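Local atomic coordinates of periplasmic binding protein (Pseudomonas aeruginosa, PDB entry 2R79), a protein that binds heme in the periplasm and probably hands it to an ABC transporter for uptake across the inner membrane. Residues P142-V147 with A197-D202; I185-L190 with K216-L221; L193-V198 with A222-A227. All coordinates share one frame; numbering follows the deposited sequence.

The three contacts lie on the same side of the chain's centre, in and around the sheet that includes strands 143-150 and 197-202. Interactions 1 and 3 share Ala197 and Val198, and their centres are about 9 Å apart: strand 197-202 is paired with strand 143-150 in interaction 1 and approached by the start of helix 225-228 in interaction 3. Interaction 2 joins helix 187-193 to the turn after helix 207-217, its centre about 13 Å from that of interaction 1 and 11 Å from that of interaction 3. Heme approaches interaction 1, about 6 Å from the side chain of Ala201, whereas interactions 2 and 3 lie away from the pocket and touch a second subunit.

Interaction 1 of 3, residues P142-V147 with A197-D202; sequences PGVLLV and AVVIAD
Val144 projects into the notch between Ala197 and Val199 on the neighbouring parallel strand; the two strands run 15° apart. With CG1 anti to the backbone N (chi1 178°), that methyl of Val144 lies over the carbonyl of Ala197 and reaches Val199 CG2 at 4.2 Å; Val144 CG2 meets Ala197 CB at 4.2 Å. Farther along the same face Leu146 tilts its CD2 branch against Val199, the two side chains crossing at a slant, although the modelled approach is too short to be trusted in detail. Helix 248-259 packs on this face, with Phe259 touching both Val144 and Val199, while Leu168 of helix 163-170 covers Val144 and Leu146.

On the face of Leu145 and Val147 the fit rests on one methyl. Val147 CG2 enters the hollow between two side chains of strand 197-202, 4.3 Å from Val198 CG1 and 4.1 Å from Ile200 CG1. Beneath these bumps the backbones pair in register. Leu145 O accepts from Val199 N at 2.8 Å, Val147 N donates to Val199 O at 2.8 Å, and Val147 O accepts from Ala201 N at 2.9 Å. Pairing slackens at the other end, where the bond from Leu145 N to Ala197 O is weak. These are two neighbouring strands of the parallel core of one lobe of a periplasmic binding protein; strand 197-202 leads directly to the heme-binding Arg203. Just before it, Asp202 OD1 accepts from the backbone N of Ala151, Ser204 and Leu205, tying the strand end to the turns near the pocket. Because the side chains that meet are all aliphatic, direction and register across the contact rest on backbone bonds, and the branches add only shape-matched van der Waals packing and no polar bond.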
loop_
_atom_site.group_PDB
_atom_site.type_symbol
_atom_site.label_atom_id
_atom_site.label_comp_id
_atom_site.label_asym_id
_atom_site.label_seq_id
_atom_site.Cartn_x
_atom_site.Cartn_y
_atom_site.Cartn_z
ATOM N N PRO A 142 -6.974 -3.005 -36.871
ATOM C CA PRO A 142 -8.003 -2.029 -36.493
ATOM C C PRO A 142 -7.631 -0.563 -36.757
ATOM O O PRO A 142 -6.462 -0.175 -36.642
ATOM C CB PRO A 142 -8.177 -2.298 -35.006
ATOM C CG PRO A 142 -6.752 -2.583 -34.579
ATOM C CD PRO A 142 -6.270 -3.520 -35.679
ATOM N N GLY A 143 -8.633 0.242 -37.111
ATOM C CA GLY A 143 -8.405 1.663 -37.326
ATOM C C GLY A 143 -8.370 2.321 -35.955
ATOM O O GLY A 143 -9.300 2.155 -35.166
ATOM N N VAL A 144 -7.314 3.074 -35.662
ATOM C CA VAL A 144 -7.173 3.693 -34.348
ATOM C C VAL A 144 -6.715 5.145 -34.400
ATOM O O VAL A 144 -6.171 5.603 -35.404
ATOM C CB VAL A 144 -6.148 2.882 -33.497
ATOM C CG1 VAL A 144 -5.935 3.528 -32.129
ATOM C CG2 VAL A 144 -6.636 1.444 -33.338
ATOM N N LEU A 145 -6.952 5.870 -33.311
ATOM C CA LEU A 145 -6.515 7.256 -33.198
ATOM C C LEU A 145 -5.681 7.382 -31.924
ATOM O O LEU A 145 -5.977 6.736 -30.921
ATOM C CB LEU A 145 -7.715 8.206 -33.119
ATOM C CG LEU A 145 -8.541 8.388 -34.394
ATOM C CD1 LEU A 145 -9.806 9.169 -34.081
ATOM C CD2 LEU A 145 -7.708 9.118 -35.441
ATOM N N LEU A 146 -4.633 8.196 -31.981
ATOM C CA LEU A 146 -3.756 8.450 -30.833
ATOM C C LEU A 146 -3.867 9.955 -30.580
ATOM O O LEU A 146 -3.606 10.758 -31.474
ATOM C CB LEU A 146 -2.309 8.083 -31.185
ATOM C CG LEU A 146 -1.090 8.182 -30.244
ATOM C CD1 LEU A 146 -1.170 9.395 -29.359
ATOM C CD2 LEU A 146 -0.984 6.939 -29.417
ATOM N N VAL A 147 -4.255 10.342 -29.374
ATOM C CA VAL A 147 -4.388 11.759 -29.065
ATOM C C VAL A 147 -3.557 12.178 -27.866
ATOM O O VAL A 147 -3.414 11.423 -26.904
ATOM C CB VAL A 147 -5.859 12.144 -28.784
ATOM C CG1 VAL A 147 -6.727 11.832 -29.995
ATOM C CG2 VAL A 147 -6.368 11.397 -27.565
ATOM N N ALA A 197 -10.535 1.850 -31.323
ATOM C CA ALA A 197 -9.869 2.129 -30.060
ATOM C C ALA A 197 -9.209 3.491 -30.145
ATOM O O ALA A 197 -8.814 3.934 -31.223
ATOM C CB ALA A 197 -8.817 1.061 -29.765
ATOM N N VAL A 198 -9.103 4.157 -29.007
ATOM C CA VAL A 198 -8.475 5.462 -28.958
ATOM C C VAL A 198 -7.368 5.412 -27.921
ATOM O O VAL A 198 -7.588 4.961 -26.801
ATOM C CB VAL A 198 -9.494 6.556 -28.562
ATOM C CG1 VAL A 198 -8.802 7.900 -28.440
ATOM C CG2 VAL A 198 -10.593 6.635 -29.598
ATOM N N VAL A 199 -6.175 5.853 -28.297
ATOM C CA VAL A 199 -5.049 5.868 -27.371
ATOM C C VAL A 199 -4.865 7.300 -26.869
ATOM O O VAL A 199 -4.717 8.227 -27.657
ATOM C CB VAL A 199 -3.752 5.368 -28.053
ATOM C CG1 VAL A 199 -2.560 5.521 -27.092
ATOM C CG2 VAL A 199 -3.906 3.899 -28.443
ATOM N N ILE A 200 -4.889 7.471 -25.552
ATOM C CA ILE A 200 -4.764 8.787 -24.937
ATOM C C ILE A 200 -3.467 8.942 -24.160
ATOM O O ILE A 200 -3.164 8.146 -23.273
ATOM C CB ILE A 200 -5.905 9.036 -23.939
ATOM C CG1 ILE A 200 -7.245 8.732 -24.600
ATOM C CG2 ILE A 200 -5.843 10.465 -23.423
ATOM C CD1 ILE A 200 -8.185 7.945 -23.709
ATOM N N ALA A 201 -2.705 9.970 -24.502
ATOM C CA ALA A 201 -1.465 10.262 -23.812
ATOM C C ALA A 201 -1.746 11.611 -23.173
ATOM O O ALA A 201 -1.741 12.642 -23.845
ATOM C CB ALA A 201 -0.319 10.364 -24.795
ATOM N N ASP A 202 -2.028 11.600 -21.879
ATOM C CA ASP A 202 -2.328 12.830 -21.179
ATOM C C ASP A 202 -1.140 13.293 -20.341
ATOM O O ASP A 202 -0.530 12.511 -19.622
ATOM C CB ASP A 202 -3.558 12.630 -20.294
ATOM C CG ASP A 202 -4.192 13.943 -19.883
ATOM O OD1 ASP A 202 -3.530 14.736 -19.179
ATOM O OD2 ASP A 202 -5.352 14.187 -20.272
#

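Interaction 2 of 3, residues I185-L190 with K216-L221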
loop_
_atom_site.group_PDB
_atom_site.type_symbol
_atom_site.label_atom_id
_atom_site.label_comp_id
_atom_site.label_asym_id
_atom_site.label_seq_id
_atom_site.Cartn_x
_atom_site.Cartn_y
_atom_site.Cartn_z
ATOM N N ILE A 185 -8.023 18.745 -33.979
ATOM C CA ILE A 185 -9.102 18.407 -34.889
ATOM C C ILE A 185 -10.404 18.448 -34.104
ATOM O O ILE A 185 -10.436 18.088 -32.930
ATOM C CB ILE A 185 -8.914 17.004 -35.485
ATOM C CG1 ILE A 185 -7.575 16.929 -36.215
ATOM C CG2 ILE A 185 -10.037 16.696 -36.459
ATOM C CD1 ILE A 185 -7.307 15.581 -36.831
ATOM N N SER A 186 -11.470 18.901 -34.749
ATOM C CA SER A 186 -12.775 18.980 -34.105
ATOM C C SER A 186 -13.232 17.585 -33.691
ATOM O O SER A 186 -13.013 16.614 -34.417
ATOM C CB SER A 186 -13.794 19.595 -35.068
ATOM O OG SER A 186 -13.827 18.871 -36.287
ATOM N N VAL A 187 -13.865 17.490 -32.525
ATOM C CA VAL A 187 -14.353 16.209 -32.024
ATOM C C VAL A 187 -15.350 15.615 -33.013
ATOM O O VAL A 187 -15.477 14.395 -33.126
ATOM C CB VAL A 187 -15.036 16.365 -30.639
ATOM C CG1 VAL A 187 -15.569 15.019 -30.153
ATOM C CG2 VAL A 187 -14.044 16.919 -29.633
ATOM N N GLU A 188 -16.045 16.490 -33.737
ATOM C CA GLU A 188 -17.034 16.071 -34.724
ATOM C C GLU A 188 -16.392 15.155 -35.764
ATOM O O GLU A 188 -16.934 14.103 -36.102
ATOM C CB GLU A 188 -17.641 17.295 -35.420
ATOM C CG GLU A 188 -18.356 18.290 -34.496
ATOM C CD GLU A 188 -17.401 19.112 -33.625
ATOM O OE1 GLU A 188 -16.796 18.549 -32.684
ATOM O OE2 GLU A 188 -17.254 20.327 -33.886
ATOM N N ALA A 189 -15.234 15.563 -36.270
ATOM C CA ALA A 189 -14.519 14.771 -37.261
ATOM C C ALA A 189 -14.016 13.490 -36.606
ATOM O O ALA A 189 -14.182 12.394 -37.143
ATOM C CB ALA A 189 -13.355 15.566 -37.817
ATOM N N LEU A 190 -13.409 13.637 -35.434
ATOM C CA LEU A 190 -12.884 12.500 -34.688
ATOM C C LEU A 190 -13.942 11.431 -34.442
ATOM O O LEU A 190 -13.677 10.240 -34.606
ATOM C CB LEU A 190 -12.305 12.972 -33.352
ATOM C CG LEU A 190 -10.795 13.224 -33.300
ATOM C CD1 LEU A 190 -10.340 14.038 -34.504
ATOM C CD2 LEU A 190 -10.454 13.931 -32.000
ATOM N N LYS A 216 -15.492 14.382 -20.639
ATOM C CA LYS A 216 -16.086 15.633 -20.204
ATOM C C LYS A 216 -15.894 16.705 -21.254
ATOM O O LYS A 216 -16.843 17.377 -21.655
ATOM C CB LYS A 216 -15.451 16.122 -18.913
ATOM C CG LYS A 216 -16.049 15.547 -17.676
ATOM C CD LYS A 216 -15.523 16.280 -16.470
ATOM C CE LYS A 216 -16.197 15.799 -15.205
ATOM N NZ LYS A 216 -15.865 16.718 -14.089
ATOM N N GLN A 217 -14.654 16.853 -21.706
ATOM C CA GLN A 217 -14.320 17.870 -22.687
ATOM C C GLN A 217 -14.572 17.503 -24.141
ATOM O O GLN A 217 -14.520 18.367 -25.006
ATOM C CB GLN A 217 -12.865 18.294 -22.492
ATOM C CG GLN A 217 -12.603 18.763 -21.070
ATOM C CD GLN A 217 -11.271 19.455 -20.905
ATOM O OE1 GLN A 217 -10.963 20.407 -21.621
ATOM N NE2 GLN A 217 -10.474 18.987 -19.948
ATOM N N ASN A 218 -14.859 16.234 -24.412
ATOM C CA ASN A 218 -15.109 15.783 -25.784
ATOM C C ASN A 218 -16.227 14.740 -25.786
ATOM O O ASN A 218 -16.020 13.596 -26.187
ATOM C CB ASN A 218 -13.828 15.174 -26.353
ATOM C CG ASN A 218 -12.611 16.056 -26.120
ATOM O OD1 ASN A 218 -12.440 17.080 -26.777
ATOM N ND2 ASN A 218 -11.768 15.667 -25.170
ATOM N N PRO A 219 -17.437 15.135 -25.351
ATOM C CA PRO A 219 -18.622 14.268 -25.272
ATOM C C PRO A 219 -18.879 13.461 -26.536
ATOM O O PRO A 219 -19.398 12.346 -26.478
ATOM C CB PRO A 219 -19.755 15.250 -24.983
ATOM C CG PRO A 219 -19.066 16.369 -24.270
ATOM C CD PRO A 219 -17.803 16.534 -25.066
ATOM N N GLY A 220 -18.514 14.027 -27.679
ATOM C CA GLY A 220 -18.719 13.341 -28.937
ATOM C C GLY A 220 -18.007 12.007 -29.064
ATOM O O GLY A 220 -18.393 11.195 -29.892
ATOM N N LEU A 221 -16.976 11.766 -28.262
ATOM C CA LEU A 221 -16.244 10.503 -28.341
ATOM C C LEU A 221 -16.999 9.336 -27.716
ATOM O O LEU A 221 -16.698 8.173 -27.996
ATOM C CB LEU A 221 -14.873 10.633 -27.674
ATOM C CG LEU A 221 -14.000 11.784 -28.184
ATOM C CD1 LEU A 221 -12.640 11.732 -27.508
ATOM C CD2 LEU A 221 -13.855 11.695 -29.692
#
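The carboxamide of Asn218 presents its oxygen to a methyl of Val187, with OD1 3.3 Å from CG2 and no hydrogen bond between the two segments. At the other end of the same flat group, ND2 is engaged by the carbonyls of Leu214 and Gly152, which fixes the turn of the amide and leaves its oxygen end toward the valine. The two side chains cross at about a right angle, and CB of Asn218 also packs on Val187 CG2, 3.7 Å away. Asn218 is where the chain leaves helix 207-217 before the 3-10 turn 219-221, while Val187 opens helix 187-193 directly after its N-cap, Ser186; the contact thus joins the end of one helix to the start of another, beside the sheet of this lobe. Val187 CG1, anti to the backbone N (chi1 179°), settles over the backbone of the turn, 3.8 Å from Gly220 CA. Val187 CG1 also meets Leu221 CD2 at 3.8 Å, and CD2 of Leu221 reaches Leu190 CB at 4.2 Å, one helical turn on. On the far side of the turn, Pro219 packs on Ala222 of a second subunit.

Interaction 3 of 3, residues L193-V198 with A222-A227; sequences LDPVAV and APTRAA
The chain emerging from helix 187-193 turns through Asp194, with positive phi, and draws alongside the start of helix 225-228, the CA atoms of Asp194 and Thr224 lying 5.0 Å apart and those of Ala197 and Ala226 4.2 Å apart. Asp194 reaches this helix start with its carboxylate: OD2 accepts from Arg225 N at 3.0 Å, met nearly along its C-O axis. A carboxylate at the amino end of a helix is probably stabilised by the N-H groups there.

The arginine returns the grip. Its chain bends at chi3 (-64°) and curls back over Asp194, so that Arg225 NH2 donates to Asp194 O at 2.9 Å, with the acceptor tilted 16° from the guanidinium plane; NE adds a weak bond to the same oxygen. Towards the carboxylate there is a long salt bridge of charges alone, Asp194 OD1 to Arg225 NE 3.8 Å, because OD1 lies well out of the guanidinium plane; the carboxylate and guanidinium planes are 38° apart. Val196 CG2 lies over one face of the guanidinium, offset toward its rim. Next along, Ala226 N makes a weak bond to Pro195 O, and Ala226 CB fits beside Val198 CG2 at 3.5 Å, its small size letting helix and strand come close. Thr224 is the N-cap: OG1 accepts from Ala227 N at 3.2 Å and is also hydrogen-bonded to Leu221 O.

Around the contact, Val196 is bonded through its backbone to Gly143 on strand 143-150, and Val198 to Arg231 and Leu233 beside and in strand 232-235. In chain order helix 225-228 is the last helix of the beta-alpha-beta crossover between strand 197-202 and its parallel neighbour, strand 232-235.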
loop_
_atom_site.group_PDB
_atom_site.type_symbol
_atom_site.label_atom_id
_atom_site.label_comp_id
_atom_site.label_asym_id
_atom_site.label_seq_id
_atom_site.Cartn_x
_atom_site.Cartn_y
_atom_site.Cartn_z
ATOM N N LEU A 193 -14.798 9.501 -37.549
ATOM C CA LEU A 193 -13.798 8.492 -37.883
ATOM C C LEU A 193 -14.124 7.160 -37.223
ATOM O O LEU A 193 -13.701 6.107 -37.696
ATOM C CB LEU A 193 -12.408 8.972 -37.475
ATOM C CG LEU A 193 -11.806 9.996 -38.437
ATOM C CD1 LEU A 193 -10.642 10.711 -37.779
ATOM C CD2 LEU A 193 -11.357 9.284 -39.712
ATOM N N ASP A 194 -14.881 7.219 -36.131
ATOM C CA ASP A 194 -15.327 6.036 -35.400
ATOM C C ASP A 194 -14.239 4.988 -35.164
ATOM O O ASP A 194 -14.337 3.863 -35.647
ATOM C CB ASP A 194 -16.495 5.389 -36.149
ATOM C CG ASP A 194 -17.386 4.568 -35.235
ATOM O OD1 ASP A 194 -18.278 3.850 -35.742
ATOM O OD2 ASP A 194 -17.194 4.650 -34.001
ATOM N N PRO A 195 -13.201 5.339 -34.395
ATOM C CA PRO A 195 -12.091 4.433 -34.093
ATOM C C PRO A 195 -12.528 3.216 -33.291
ATOM O O PRO A 195 -13.422 3.307 -32.453
ATOM C CB PRO A 195 -11.139 5.293 -33.263
ATOM C CG PRO A 195 -11.600 6.679 -33.488
ATOM C CD PRO A 195 -13.073 6.579 -33.622
ATOM N N VAL A 196 -11.884 2.084 -33.547
ATOM C CA VAL A 196 -12.168 0.860 -32.810
ATOM C C VAL A 196 -11.585 1.044 -31.408
ATOM O O VAL A 196 -12.075 0.476 -30.435
ATOM C CB VAL A 196 -11.501 -0.356 -33.487
ATOM C CG1 VAL A 196 -11.316 -1.496 -32.491
ATOM C CG2 VAL A 196 -12.358 -0.819 -34.647
ATOM N N ALA A 197 -10.535 1.850 -31.323
ATOM C CA ALA A 197 -9.869 2.129 -30.060
ATOM C C ALA A 197 -9.209 3.491 -30.145
ATOM O O ALA A 197 -8.814 3.934 -31.223
ATOM C CB ALA A 197 -8.817 1.061 -29.765
ATOM N N VAL A 198 -9.103 4.157 -29.007
ATOM C CA VAL A 198 -8.475 5.462 -28.958
ATOM C C VAL A 198 -7.368 5.412 -27.921
ATOM O O VAL A 198 -7.588 4.961 -26.801
ATOM C CB VAL A 198 -9.494 6.556 -28.562
ATOM C CG1 VAL A 198 -8.802 7.900 -28.440
ATOM C CG2 VAL A 198 -10.593 6.635 -29.598
ATOM N N ALA A 222 -17.984 9.646 -26.877
ATOM C CA ALA A 222 -18.777 8.613 -26.217
ATOM C C ALA A 222 -19.520 7.690 -27.185
ATOM O O ALA A 222 -19.823 6.547 -26.847
ATOM C CB ALA A 222 -19.760 9.251 -25.253
ATOM N N PRO A 223 -19.854 8.180 -28.390
ATOM C CA PRO A 223 -20.563 7.317 -29.338
ATOM C C PRO A 223 -19.660 6.527 -30.277
ATOM O O PRO A 223 -20.145 5.882 -31.212
ATOM C CB PRO A 223 -21.456 8.294 -30.093
ATOM C CG PRO A 223 -20.601 9.506 -30.157
ATOM C CD PRO A 223 -20.073 9.596 -28.731
ATOM N N THR A 224 -18.353 6.573 -30.035
ATOM C CA THR A 224 -17.419 5.828 -30.874
ATOM C C THR A 224 -17.371 4.379 -30.408
ATOM O O THR A 224 -17.687 4.078 -29.264
ATOM C CB THR A 224 -15.998 6.409 -30.786
ATOM O OG1 THR A 224 -15.478 6.214 -29.464
ATOM C CG2 THR A 224 -16.018 7.894 -31.097
ATOM N N ARG A 225 -16.988 3.475 -31.297
ATOM C CA ARG A 225 -16.886 2.075 -30.922
ATOM C C ARG A 225 -15.868 1.949 -29.779
ATOM O O ARG A 225 -16.023 1.118 -28.884
ATOM C CB ARG A 225 -16.446 1.241 -32.129
ATOM C CG ARG A 225 -17.519 1.111 -33.211
ATOM C CD ARG A 225 -17.020 0.316 -34.418
ATOM N NE ARG A 225 -15.913 0.990 -35.091
ATOM C CZ ARG A 225 -15.321 0.543 -36.194
ATOM N NH1 ARG A 225 -15.732 -0.586 -36.758
ATOM N NH2 ARG A 225 -14.314 1.218 -36.731
ATOM N N ALA A 226 -14.839 2.793 -29.817
ATOM C CA ALA A 226 -13.796 2.798 -28.797
ATOM C C ALA A 226 -14.400 2.971 -27.400
ATOM O O ALA A 226 -14.117 2.186 -26.498
ATOM C CB ALA A 226 -12.781 3.917 -29.082
ATOM N N ALA A 227 -15.237 3.992 -27.224
ATOM C CA ALA A 227 -15.872 4.240 -25.930
ATOM C C ALA A 227 -16.853 3.121 -25.579
ATOM O O ALA A 227 -16.902 2.660 -24.439
ATOM C CB ALA A 227 -16.603 5.592 -25.944
#